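PDB 3CYP: motility protein B, which probably forms with MotA the stator of the flagellar motor and may fasten it to the cell wall through this periplasmic, OmpA-like C-terminal domain. Local coordinates for residues H38-G43 with Q82-S87. Sequence-based numbering, arbitrary orientation.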
# COMPACT_ATOMS: atom_id res chain seq x y z
N HIS B 38 -4.57 7.58 -10.94
CA HIS B 38 -3.95 6.92 -9.80
C HIS B 38 -2.56 6.40 -10.20
O HIS B 38 -2.20 6.34 -11.39
CB HIS B 38 -4.84 5.81 -9.28
CG HIS B 38 -6.06 6.29 -8.55
ND1 HIS B 38 -6.58 5.62 -7.47
CD2 HIS B 38 -6.87 7.36 -8.77
CE1 HIS B 38 -7.63 6.30 -7.01
NE2 HIS B 38 -7.84 7.34 -7.79
N ILE B 39 -1.78 6.10 -9.17
CA ILE B 39 -0.38 5.73 -9.29
C ILE B 39 -0.15 4.39 -8.59
O ILE B 39 -0.55 4.24 -7.44
CB ILE B 39 0.47 6.80 -8.57
CG1 ILE B 39 0.25 8.16 -9.25
CG2 ILE B 39 1.96 6.35 -8.45
CD1 ILE B 39 0.85 8.27 -10.54
N ASN B 40 0.51 3.46 -9.27
CA ASN B 40 0.89 2.13 -8.71
C ASN B 40 2.40 2.10 -8.68
O ASN B 40 3.05 2.28 -9.71
CB ASN B 40 0.30 0.99 -9.59
CG ASN B 40 0.64 -0.38 -9.12
OD1 ASN B 40 1.21 -1.18 -9.89
ND2 ASN B 40 0.29 -0.68 -7.92
N VAL B 41 2.94 1.90 -7.47
CA VAL B 41 4.36 1.90 -7.23
C VAL B 41 4.76 0.42 -7.23
O VAL B 41 4.34 -0.38 -6.35
CB VAL B 41 4.66 2.51 -5.85
CG1 VAL B 41 6.16 2.47 -5.58
CG2 VAL B 41 4.05 3.91 -5.76
N ARG B 42 5.53 0.05 -8.27
CA ARG B 42 5.85 -1.35 -8.54
C ARG B 42 7.30 -1.65 -8.19
O ARG B 42 8.20 -1.01 -8.72
CB ARG B 42 5.67 -1.66 -10.03
CG ARG B 42 4.29 -1.46 -10.45
CD ARG B 42 4.05 -2.01 -11.82
NE ARG B 42 2.64 -1.82 -12.13
CZ ARG B 42 2.07 -2.19 -13.26
NH1 ARG B 42 2.79 -2.76 -14.23
NH2 ARG B 42 0.77 -1.94 -13.42
N GLY B 43 7.50 -2.70 -7.41
CA GLY B 43 8.85 -3.11 -6.99
C GLY B 43 9.33 -4.38 -7.68
O GLY B 43 8.54 -5.29 -7.96
N GLN B 82 -4.79 8.05 -4.06
CA GLN B 82 -4.31 7.91 -5.41
C GLN B 82 -3.17 6.87 -5.53
O GLN B 82 -2.67 6.64 -6.63
CB GLN B 82 -3.82 9.24 -5.93
CG GLN B 82 -4.91 10.16 -6.46
CD GLN B 82 -4.33 11.50 -6.79
OE1 GLN B 82 -3.89 12.22 -5.88
NE2 GLN B 82 -4.24 11.80 -8.07
N LEU B 83 -2.82 6.23 -4.42
CA LEU B 83 -1.66 5.34 -4.39
C LEU B 83 -1.96 3.88 -4.09
O LEU B 83 -2.91 3.55 -3.34
CB LEU B 83 -0.64 5.83 -3.37
CG LEU B 83 0.20 7.01 -3.81
CD1 LEU B 83 0.87 7.61 -2.56
CD2 LEU B 83 1.25 6.59 -4.86
N SER B 84 -1.14 3.00 -4.65
CA SER B 84 -1.07 1.59 -4.28
C SER B 84 0.36 1.14 -4.55
O SER B 84 1.11 1.84 -5.23
CB SER B 84 -2.05 0.79 -5.11
OG SER B 84 -1.74 0.82 -6.47
N PHE B 85 0.71 -0.02 -4.01
CA PHE B 85 2.01 -0.65 -4.32
C PHE B 85 1.85 -2.11 -4.69
O PHE B 85 0.89 -2.78 -4.24
CB PHE B 85 3.01 -0.47 -3.19
CG PHE B 85 2.80 -1.39 -1.99
CD1 PHE B 85 1.85 -1.07 -1.01
CD2 PHE B 85 3.52 -2.58 -1.87
CE1 PHE B 85 1.67 -1.90 0.09
CE2 PHE B 85 3.32 -3.41 -0.76
CZ PHE B 85 2.38 -3.06 0.21
N SER B 86 2.78 -2.59 -5.51
CA SER B 86 2.70 -3.94 -6.00
C SER B 86 4.06 -4.53 -6.06
O SER B 86 5.01 -3.88 -6.47
CB SER B 86 2.02 -4.01 -7.35
OG SER B 86 0.69 -3.52 -7.31
N SER B 87 4.17 -5.78 -5.65
CA SER B 87 5.43 -6.51 -5.76
C SER B 87 5.43 -7.43 -6.96
O SER B 87 4.55 -8.27 -7.10
CB SER B 87 5.72 -7.30 -4.50
OG SER B 87 6.90 -8.07 -4.77
O HOH W 1 -3.10 3.09 -7.37
O HOH W 2 0.16 -3.79 -10.41
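The amide nitrogen ND2 of Asn40 donates to two serine hydroxyls of the neighbouring strand, 2.9 Å to Ser84 OG and 2.9 Å to Ser86 OG. The Ser86 bond lies in the amide plane (N-H...O 165°), whereas Ser84 OG is tilted from it. With CG anti to the backbone N (chi1 179°), Asn40 extends its amide to meet both. Asn40 OD1 accepts Arg42 NE at 2.7 Å, in the carbonyl plane; together with the two ND2 bonds this fixes the rotation of the amide. One water links OD1 to Ser86 OG; another joins Ser84 OG to Ile39 O.

The backbones pair in parallel, with hydrogen bonds from Ile39 N to Gln82 O (2.7 Å) through to Gly43 N and Ser86 O (2.9 Å). At the start, Gln82 CA sits over a face of the His38 ring, 3.9 Å from the centroid. On the other sheet face Leu83 CD2 meets Ile39 CG2 at 3.7 Å and Val41 CG2 at 4.0 Å, a hydrocarbon layer in which helix 58-75 covers Val41 and Leu83.

These strands and that helix form the beta-alpha-beta unit of the OmpA-like fold. With its NH2 and oxygen all engaged on a partly exposed face, the Asn40 amide knits strand 83-87 to its neighbour beyond the backbone bonds.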